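Erythrocyte membrane protein 1 (Plasmodium falciparum, PDB 2YK0) probably binds receptors on the host cell surface as a parasite adhesin of the infected erythrocyte, this chain being its N-terminal NTS-DBL1-alpha and CIDR-gamma region, implicated in rosetting. Local coordinates at residues A[473-478]-A[553-558]; A[513-518]-A[545-550]; A[650-655]-A[696-701]. The protein carries 8 engineered substitutions. All coordinates share one frame; numbering follows the deposited sequence.

From the N terminus, the chain first reaches the turn at 473-478, tethered by the Cys357-Cys473 disulfide to the preceding DBL part. Interaction 1 closes a loop from this turn to residues 553-558, at the start of strand 555-560. Within that loop lies interaction 2, which pairs strand 511-518 with strand 542-552. The two contacts meet at the hairpin 542-552/555-560, where the Cys549-Cys558 disulfide joins their second segments. Interaction 3 follows in series, closing a separate loop between helix 647-657 and the start of helix 698-716. It does not touch the others: its nearest atoms lie about 11 Å from those of either one.

Interaction 1: residues A[473-478]-A[553-558]; sequences CPLYGV and KNLDVC
Leu475 and Tyr476 are the two bumps of this contact; the CD1 branch of Leu475 enters a shallow notch on the strand between Leu555 and Val557. On one wall it meets Leu555 CD1, with 3.7 Å between Leu475 CD1 and that methyl. The other wall is looser, Leu475 CD1 lying 4.2 Å from Val557 CG2. Because Leu555 and Val557 are two apart on an extended strand, both side chains face the turn and leave the groove between them. The fit is reciprocal. Leu555 CD1 rises into the angle between Leu475 and the neighbouring Tyr476, coming within 4.0 Å of Tyr476 CE1, and the Leu555 side chain stands at about a right angle to both. Leu475 CD1 also lies over the rim of one face of the Tyr476 ring, so the two turn residues present a joined surface. With CG anti to the carbonyl carbon (chi1 -62°), the tyrosine carries its hydroxyl across to Lys553, whose bent chain runs at about a right angle to the phenol. Lys553 NZ donates a hydrogen bond of 3.0 Å to Tyr476 OH, closing one end of this small surface patch, which buries 182 Å² in all. Behind the bumps, Gly477 N bonds to Pro474 O at 2.7 Å, and the Cys357-Cys473 disulfide anchors the loop leading in. The structure is thus a type I beta turn, Pro474 to Gly477, whose two central side chains dock on the hairpin formed by strands 542-552 and 555-560 in the CIDR-gamma part.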
loop_
_atom_site.group_PDB
_atom_site.type_symbol
_atom_site.label_atom_id
_atom_site.label_comp_id
_atom_site.label_asym_id
_atom_site.label_seq_id
_atom_site.Cartn_x
_atom_site.Cartn_y
_atom_site.Cartn_z
ATOM N N CYS A 473 -11.896 -0.251 25.190
ATOM C CA CYS A 473 -11.447 -0.294 26.582
ATOM C C CYS A 473 -12.124 -1.448 27.276
ATOM O O CYS A 473 -13.332 -1.624 27.083
ATOM C CB CYS A 473 -11.767 1.012 27.307
ATOM S SG CYS A 473 -10.671 2.389 26.916
ATOM N N PRO A 474 -11.415 -2.175 28.167
ATOM C CA PRO A 474 -12.103 -3.179 28.992
ATOM C C PRO A 474 -13.176 -2.403 29.757
ATOM O O PRO A 474 -12.829 -1.397 30.377
ATOM C CB PRO A 474 -11.000 -3.682 29.933
ATOM C CG PRO A 474 -9.731 -3.253 29.318
ATOM C CD PRO A 474 -10.003 -2.025 28.561
ATOM N N LEU A 475 -14.480 -2.763 29.601
ATOM C CA LEU A 475 -15.616 -2.018 30.196
ATOM C C LEU A 475 -15.431 -1.395 31.582
ATOM O O LEU A 475 -15.868 -0.266 31.797
ATOM C CB LEU A 475 -16.977 -2.718 30.049
ATOM C CG LEU A 475 -17.148 -4.052 30.754
ATOM C CD1 LEU A 475 -18.499 -4.132 31.432
ATOM C CD2 LEU A 475 -16.946 -5.217 29.776
ATOM N N TYR A 476 -14.751 -2.098 32.496
ATOM C CA TYR A 476 -14.498 -1.574 33.832
ATOM C C TYR A 476 -13.252 -0.694 33.935
ATOM O O TYR A 476 -13.106 0.050 34.909
ATOM C CB TYR A 476 -14.516 -2.691 34.878
ATOM C CG TYR A 476 -15.857 -3.382 34.956
ATOM C CD1 TYR A 476 -17.006 -2.681 35.315
ATOM C CD2 TYR A 476 -15.994 -4.718 34.593
ATOM C CE1 TYR A 476 -18.254 -3.301 35.340
ATOM C CE2 TYR A 476 -17.231 -5.359 34.645
ATOM C CZ TYR A 476 -18.360 -4.645 35.019
ATOM O OH TYR A 476 -19.585 -5.268 35.058
ATOM N N GLY A 477 -12.401 -0.757 32.914
ATOM C CA GLY A 477 -11.171 0.019 32.823
ATOM C C GLY A 477 -9.948 -0.734 33.295
ATOM O O GLY A 477 -10.013 -1.941 33.569
ATOM N N VAL A 478 -8.813 -0.017 33.362
ATOM C CA VAL A 478 -7.528 -0.549 33.813
ATOM C C VAL A 478 -6.877 0.362 34.837
ATOM O O VAL A 478 -7.003 1.584 34.757
ATOM C CB VAL A 478 -6.548 -0.941 32.677
ATOM C CG1 VAL A 478 -6.996 -2.206 31.964
ATOM C CG2 VAL A 478 -6.345 0.196 31.687
ATOM N N LYS A 553 -26.512 -2.147 35.396
ATOM C CA LYS A 553 -26.014 -1.214 36.413
ATOM C C LYS A 553 -26.255 0.210 35.881
ATOM O O LYS A 553 -27.413 0.600 35.742
ATOM C CB LYS A 553 -24.539 -1.471 36.821
ATOM C CG LYS A 553 -24.276 -2.879 37.350
ATOM C CD LYS A 553 -22.992 -3.493 36.792
ATOM C CE LYS A 553 -21.729 -2.923 37.396
ATOM N NZ LYS A 553 -20.655 -3.944 37.504
ATOM N N ASN A 554 -25.197 0.946 35.523
ATOM C CA ASN A 554 -25.312 2.311 34.991
ATOM C C ASN A 554 -24.634 2.431 33.615
ATOM O O ASN A 554 -24.546 3.527 33.039
ATOM C CB ASN A 554 -24.716 3.329 35.988
ATOM C CG ASN A 554 -25.658 3.792 37.080
ATOM O OD1 ASN A 554 -26.650 3.133 37.431
ATOM N ND2 ASN A 554 -25.349 4.939 37.658
ATOM N N LEU A 555 -24.192 1.276 33.088
ATOM C CA LEU A 555 -23.465 1.136 31.836
ATOM C C LEU A 555 -24.242 0.272 30.852
ATOM O O LEU A 555 -24.584 -0.852 31.194
ATOM C CB LEU A 555 -22.057 0.546 32.118
ATOM C CG LEU A 555 -21.936 -0.633 33.119
ATOM C CD1 LEU A 555 -20.712 -1.454 32.842
ATOM C CD2 LEU A 555 -21.868 -0.150 34.562
ATOM N N ASP A 556 -24.574 0.809 29.657
ATOM C CA ASP A 556 -25.273 0.028 28.642
ATOM C C ASP A 556 -24.321 -0.574 27.666
ATOM O O ASP A 556 -23.755 0.097 26.801
ATOM C CB ASP A 556 -26.498 0.694 27.994
ATOM C CG ASP A 556 -26.271 1.935 27.171
ATOM O OD1 ASP A 556 -25.190 2.550 27.305
ATOM O OD2 ASP A 556 -27.204 2.342 26.446
ATOM N N VAL A 557 -24.109 -1.870 27.875
ATOM C CA VAL A 557 -23.208 -2.734 27.142
ATOM C C VAL A 557 -23.931 -3.376 25.962
ATOM O O VAL A 557 -25.130 -3.653 26.025
ATOM C CB VAL A 557 -22.629 -3.779 28.136
ATOM C CG1 VAL A 557 -21.609 -4.712 27.471
ATOM C CG2 VAL A 557 -22.024 -3.082 29.357
ATOM N N CYS A 558 -23.206 -3.579 24.880
ATOM C CA CYS A 558 -23.741 -4.255 23.723
ATOM C C CYS A 558 -22.905 -5.490 23.451
ATOM O O CYS A 558 -21.671 -5.419 23.469
ATOM C CB CYS A 558 -23.819 -3.322 22.525
ATOM S SG CYS A 558 -24.941 -1.932 22.777
#

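Interaction 2: residues A[513-518]-A[545-550]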
loop_
_atom_site.group_PDB
_atom_site.type_symbol
_atom_site.label_atom_id
_atom_site.label_comp_id
_atom_site.label_asym_id
_atom_site.label_seq_id
_atom_site.Cartn_x
_atom_site.Cartn_y
_atom_site.Cartn_z
ATOM N N PHE A 513 -30.875 -5.912 17.669
ATOM C CA PHE A 513 -30.848 -5.421 16.291
ATOM C C PHE A 513 -29.591 -5.871 15.573
ATOM O O PHE A 513 -28.558 -6.087 16.195
ATOM C CB PHE A 513 -30.995 -3.893 16.218
ATOM C CG PHE A 513 -30.028 -3.110 17.077
ATOM C CD1 PHE A 513 -28.759 -2.787 16.609
ATOM C CD2 PHE A 513 -30.383 -2.704 18.358
ATOM C CE1 PHE A 513 -27.852 -2.106 17.414
ATOM C CE2 PHE A 513 -29.469 -2.021 19.167
ATOM C CZ PHE A 513 -28.215 -1.718 18.684
ATOM N N ASP A 514 -29.692 -6.008 14.260
ATOM C CA ASP A 514 -28.614 -6.430 13.374
ATOM C C ASP A 514 -28.097 -5.225 12.575
ATOM O O ASP A 514 -28.875 -4.350 12.189
ATOM C CB ASP A 514 -29.104 -7.567 12.462
ATOM C CG ASP A 514 -29.986 -7.143 11.289
ATOM O OD1 ASP A 514 -31.091 -6.592 11.527
ATOM O OD2 ASP A 514 -29.576 -7.362 10.137
ATOM N N VAL A 515 -26.789 -5.134 12.384
ATOM C CA VAL A 515 -26.215 -3.993 11.677
ATOM C C VAL A 515 -25.347 -4.444 10.552
ATOM O O VAL A 515 -24.594 -5.412 10.683
ATOM C CB VAL A 515 -25.551 -2.868 12.538
ATOM C CG1 VAL A 515 -26.561 -2.128 13.398
ATOM C CG2 VAL A 515 -24.401 -3.395 13.385
ATOM N N ASP A 516 -25.454 -3.714 9.441
ATOM C CA ASP A 516 -24.738 -3.976 8.213
ATOM C C ASP A 516 -23.468 -3.131 8.086
ATOM O O ASP A 516 -23.434 -2.070 7.435
ATOM C CB ASP A 516 -25.692 -3.865 7.016
ATOM C CG ASP A 516 -25.975 -5.188 6.328
ATOM O OD1 ASP A 516 -25.851 -6.263 7.008
ATOM O OD2 ASP A 516 -26.294 -5.160 5.101
ATOM N N MET A 517 -22.422 -3.623 8.752
ATOM C CA MET A 517 -21.123 -2.994 8.765
ATOM C C MET A 517 -20.327 -3.252 7.491
ATOM O O MET A 517 -20.437 -4.327 6.900
ATOM C CB MET A 517 -20.352 -3.376 10.028
ATOM C CG MET A 517 -19.744 -2.160 10.711
ATOM S SD MET A 517 -20.781 -1.330 11.951
ATOM C CE MET A 517 -22.266 -0.884 11.000
ATOM N N ILE A 518 -19.560 -2.253 7.045
ATOM C CA ILE A 518 -18.758 -2.388 5.832
ATOM C C ILE A 518 -17.463 -3.155 6.156
ATOM O O ILE A 518 -16.658 -2.701 6.972
ATOM C CB ILE A 518 -18.520 -1.033 5.078
ATOM C CG1 ILE A 518 -19.841 -0.384 4.651
ATOM C CG2 ILE A 518 -17.649 -1.245 3.847
ATOM C CD1 ILE A 518 -19.810 1.102 4.677
ATOM N N GLN A 545 -23.978 -7.859 11.861
ATOM C CA GLN A 545 -23.682 -7.958 13.279
ATOM C C GLN A 545 -24.962 -7.907 14.088
ATOM O O GLN A 545 -25.648 -6.890 14.110
ATOM C CB GLN A 545 -22.771 -6.799 13.699
ATOM C CG GLN A 545 -21.329 -6.889 13.236
ATOM C CD GLN A 545 -20.630 -5.591 13.541
ATOM O OE1 GLN A 545 -20.905 -4.543 12.942
ATOM N NE2 GLN A 545 -19.750 -5.620 14.525
ATOM N N GLU A 546 -25.286 -9.006 14.755
ATOM C CA GLU A 546 -26.444 -9.063 15.629
ATOM C C GLU A 546 -25.986 -8.708 17.032
ATOM O O GLU A 546 -25.087 -9.349 17.601
ATOM C CB GLU A 546 -27.251 -10.379 15.540
ATOM C CG GLU A 546 -26.475 -11.643 15.198
ATOM C CD GLU A 546 -27.233 -12.724 14.440
ATOM O OE1 GLU A 546 -28.483 -12.778 14.543
ATOM O OE2 GLU A 546 -26.567 -13.522 13.741
ATOM N N TRP A 547 -26.569 -7.603 17.528
ATOM C CA TRP A 547 -26.294 -6.951 18.792
ATOM C C TRP A 547 -27.435 -7.083 19.723
ATOM O O TRP A 547 -28.601 -6.989 19.306
ATOM C CB TRP A 547 -26.108 -5.447 18.556
ATOM C CG TRP A 547 -24.829 -5.094 17.879
ATOM C CD1 TRP A 547 -24.667 -4.655 16.597
ATOM C CD2 TRP A 547 -23.520 -5.190 18.444
ATOM N NE1 TRP A 547 -23.331 -4.503 16.321
ATOM C CE2 TRP A 547 -22.604 -4.809 17.445
ATOM C CE3 TRP A 547 -23.027 -5.555 19.707
ATOM C CZ2 TRP A 547 -21.227 -4.769 17.680
ATOM C CZ3 TRP A 547 -21.664 -5.548 19.927
ATOM C CH2 TRP A 547 -20.781 -5.147 18.930
ATOM N N THR A 548 -27.090 -7.203 21.020
ATOM C CA THR A 548 -28.039 -7.159 22.124
ATOM C C THR A 548 -27.568 -6.086 23.088
ATOM O O THR A 548 -26.583 -6.271 23.815
ATOM C CB THR A 548 -28.374 -8.515 22.760
ATOM O OG1 THR A 548 -28.232 -9.575 21.810
ATOM C CG2 THR A 548 -29.788 -8.525 23.337
ATOM N N CYS A 549 -28.239 -4.931 23.039
ATOM C CA CYS A 549 -27.920 -3.798 23.897
ATOM C C CYS A 549 -28.821 -3.756 25.114
ATOM O O CYS A 549 -30.054 -3.797 24.986
ATOM C CB CYS A 549 -27.956 -2.496 23.111
ATOM S SG CYS A 549 -26.693 -2.402 21.830
ATOM N N GLN A 550 -28.201 -3.688 26.299
ATOM C CA GLN A 550 -28.960 -3.659 27.533
ATOM C C GLN A 550 -28.285 -2.831 28.620
ATOM O O GLN A 550 -27.054 -2.848 28.745
ATOM C CB GLN A 550 -29.212 -5.091 28.019
ATOM C CG GLN A 550 -30.301 -5.162 29.077
ATOM C CD GLN A 550 -30.471 -6.512 29.699
ATOM O OE1 GLN A 550 -29.593 -7.386 29.635
ATOM N NE2 GLN A 550 -31.603 -6.681 30.361
#
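Phe513 and Trp547 face each other on neighbouring antiparallel strands, their side chains on the same side of the sheet as those of Val515 and Gln545. The Phe513 ring and the five-membered ring of Trp547 are tilted by 43°, with centroids 5.9 Å apart, so they neither stack nor meet edge to face. Instead, Trp547 CB lies over a face of the phenyl ring, 3.9 Å from Phe513 CE1. Phe513 reaches this place with CG between its backbone N and carbonyl carbon (chi1 52°), which swings the ring over the partner strand. Further along that strand, Cys549 SG approaches the far end of the ring obliquely, 3.6 Å from Phe513 CZ, as a sulfur-aromatic contact; the same sulfur is tied to Cys558 by a disulfide. Val515 meets the indole differently: its CG2 methyl comes in the ring plane to the pyrrole edge, 3.5 Å from Trp547 CD1. It also packs on Gln545 CB, 3.8 Å from Val515 CG2. Leu578 of helix 575-601 covers Phe513, Trp547 and Cys549. The backbones beneath are joined by paired bonds: Phe513 N to Trp547 O (3.0 Å) with Trp547 N to Phe513 O (2.8 Å), and Val515 N to Gln545 O with Gln545 N to Val515 O. Asp514 and Glu546 point to the opposite face, where Lys624 forms a salt bridge with Asp514 and would probably offset its charge. Backbone bonds and a largely apolar layer under helices 575-601 and 611-636 thus join the strands, and the Cys549 disulfide links that layer covalently to the next strand.

Interaction 3: residues A[650-655]-A[696-701]; sequences KVKSYF and KDIVTI
Apolar contacts centre on Ile698, which pushes its side chain between Val651, Lys652 and Phe655 of the facing helix. Ile698 CD1 lies 3.7 Å from Val651 CG1, the two side chains running antiparallel alongside each other. The same methyl rests on the helix backbone, 3.7 Å from Lys652 CA, and against the aliphatic start of that lysine. The other branch, CG2, is anti to the backbone N of Ile698 and reaches the Phe655 ring obliquely, 3.7 Å from Phe655 CE2. Val651 CG1 sits above the centre of that ring, and Val651 CG1 also meets Val699 CG2 at 4.0 Å. Here helix 647-657 packs against the first turn of helix 698-716. Helix 698-716 in turn packs on helices 575-601 and 611-636, consistent with the three-helix bundle of CIDR domains. Val699 continues into the bundle on Trp582 and Trp629, and Phe655 rests on Leu587 and Phe669. Polar groups contribute little across the contact, and no hydrogen bond spans it. Asp697 occupies the N-cap position of its helix without a capping bond from its side chain; its OD1 has a long, weak ion pair with Lys633.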
loop_
_atom_site.group_PDB
_atom_site.type_symbol
_atom_site.label_atom_id
_atom_site.label_comp_id
_atom_site.label_asym_id
_atom_site.label_seq_id
_atom_site.Cartn_x
_atom_site.Cartn_y
_atom_site.Cartn_z
ATOM N N LYS A 650 -27.002 14.492 19.713
ATOM C CA LYS A 650 -25.860 13.563 19.729
ATOM C C LYS A 650 -25.290 13.427 18.338
ATOM O O LYS A 650 -24.076 13.327 18.166
ATOM C CB LYS A 650 -26.245 12.178 20.309
ATOM C CG LYS A 650 -25.122 11.117 20.322
ATOM C CD LYS A 650 -23.861 11.553 21.080
ATOM C CE LYS A 650 -22.628 10.841 20.588
ATOM N NZ LYS A 650 -21.431 11.726 20.649
ATOM N N VAL A 651 -26.188 13.423 17.347
ATOM C CA VAL A 651 -25.878 13.306 15.921
ATOM C C VAL A 651 -25.133 14.581 15.470
ATOM O O VAL A 651 -24.117 14.456 14.788
ATOM C CB VAL A 651 -27.152 12.958 15.097
ATOM C CG1 VAL A 651 -26.888 12.972 13.600
ATOM C CG2 VAL A 651 -27.689 11.597 15.504
ATOM N N LYS A 652 -25.578 15.780 15.928
ATOM C CA LYS A 652 -24.918 17.048 15.612
ATOM C C LYS A 652 -23.515 17.046 16.203
ATOM O O LYS A 652 -22.549 17.158 15.448
ATOM C CB LYS A 652 -25.748 18.250 16.107
ATOM C CG LYS A 652 -25.892 19.361 15.057
ATOM C CD LYS A 652 -26.718 20.539 15.580
ATOM C CE LYS A 652 -26.250 21.881 15.059
ATOM N NZ LYS A 652 -26.341 22.961 16.083
ATOM N N SER A 653 -23.413 16.820 17.542
ATOM C CA SER A 653 -22.153 16.685 18.292
ATOM C C SER A 653 -21.130 15.804 17.538
ATOM O O SER A 653 -20.036 16.282 17.236
ATOM C CB SER A 653 -22.413 16.133 19.693
ATOM O OG SER A 653 -23.006 17.090 20.558
ATOM N N TYR A 654 -21.518 14.565 17.153
ATOM C CA TYR A 654 -20.658 13.676 16.361
ATOM C C TYR A 654 -20.257 14.328 15.013
ATOM O O TYR A 654 -19.075 14.345 14.687
ATOM C CB TYR A 654 -21.329 12.314 16.122
ATOM C CG TYR A 654 -20.392 11.293 15.511
ATOM C CD1 TYR A 654 -19.575 10.498 16.315
ATOM C CD2 TYR A 654 -20.300 11.136 14.126
ATOM C CE1 TYR A 654 -18.663 9.595 15.757
ATOM C CE2 TYR A 654 -19.399 10.228 13.556
ATOM C CZ TYR A 654 -18.585 9.454 14.378
ATOM O OH TYR A 654 -17.708 8.534 13.839
ATOM N N PHE A 655 -21.227 14.872 14.254
ATOM C CA PHE A 655 -21.009 15.496 12.945
ATOM C C PHE A 655 -20.153 16.732 12.996
ATOM O O PHE A 655 -19.437 17.019 12.035
ATOM C CB PHE A 655 -22.336 15.802 12.271
ATOM C CG PHE A 655 -22.970 14.619 11.575
ATOM C CD1 PHE A 655 -22.736 13.318 12.016
ATOM C CD2 PHE A 655 -23.794 14.803 10.469
ATOM C CE1 PHE A 655 -23.315 12.231 11.363
ATOM C CE2 PHE A 655 -24.396 13.712 9.833
ATOM C CZ PHE A 655 -24.151 12.438 10.283
ATOM N N LYS A 696 -36.439 16.219 13.751
ATOM C CA LYS A 696 -35.801 15.196 12.924
ATOM C C LYS A 696 -34.280 15.295 13.047
ATOM O O LYS A 696 -33.724 16.398 12.993
ATOM C CB LYS A 696 -36.204 15.366 11.449
ATOM C CG LYS A 696 -37.539 14.735 11.073
ATOM C CD LYS A 696 -38.306 15.557 10.035
ATOM C CE LYS A 696 -38.010 15.158 8.606
ATOM N NZ LYS A 696 -38.738 16.011 7.629
ATOM N N ASP A 697 -33.618 14.139 13.218
ATOM C CA ASP A 697 -32.163 14.029 13.322
ATOM C C ASP A 697 -31.538 14.129 11.936
ATOM O O ASP A 697 -32.237 13.946 10.931
ATOM C CB ASP A 697 -31.746 12.678 13.911
ATOM C CG ASP A 697 -32.571 12.143 15.053
ATOM O OD1 ASP A 697 -33.744 11.774 14.815
ATOM O OD2 ASP A 697 -31.996 11.908 16.127
ATOM N N ILE A 698 -30.200 14.349 11.892
ATOM C CA ILE A 698 -29.455 14.443 10.636
ATOM C C ILE A 698 -29.537 13.156 9.820
ATOM O O ILE A 698 -29.737 13.217 8.604
ATOM C CB ILE A 698 -28.023 15.038 10.762
ATOM C CG1 ILE A 698 -27.989 16.175 11.824
ATOM C CG2 ILE A 698 -27.531 15.540 9.379
ATOM C CD1 ILE A 698 -26.662 16.459 12.449
ATOM N N VAL A 699 -29.475 11.997 10.510
ATOM C CA VAL A 699 -29.573 10.675 9.876
ATOM C C VAL A 699 -30.916 10.558 9.131
ATOM O O VAL A 699 -30.898 10.418 7.907
ATOM C CB VAL A 699 -29.304 9.500 10.858
ATOM C CG1 VAL A 699 -29.248 8.163 10.125
ATOM C CG2 VAL A 699 -28.030 9.723 11.660
ATOM N N THR A 700 -32.057 10.724 9.848
ATOM C CA THR A 700 -33.383 10.701 9.227
ATOM C C THR A 700 -33.524 11.699 8.069
ATOM O O THR A 700 -33.938 11.297 6.997
ATOM C CB THR A 700 -34.574 10.616 10.216
ATOM O OG1 THR A 700 -35.636 11.426 9.729
ATOM C CG2 THR A 700 -34.258 11.089 11.588
ATOM N N ILE A 701 -33.116 12.961 8.243
ATOM C CA ILE A 701 -33.206 13.916 7.130
ATOM C C ILE A 701 -32.352 13.481 5.934
ATOM O O ILE A 701 -32.869 13.476 4.815
ATOM C CB ILE A 701 -33.085 15.423 7.495
ATOM C CG1 ILE A 701 -31.786 15.720 8.252
ATOM C CG2 ILE A 701 -34.353 15.947 8.196
ATOM C CD1 ILE A 701 -31.808 16.860 9.214
#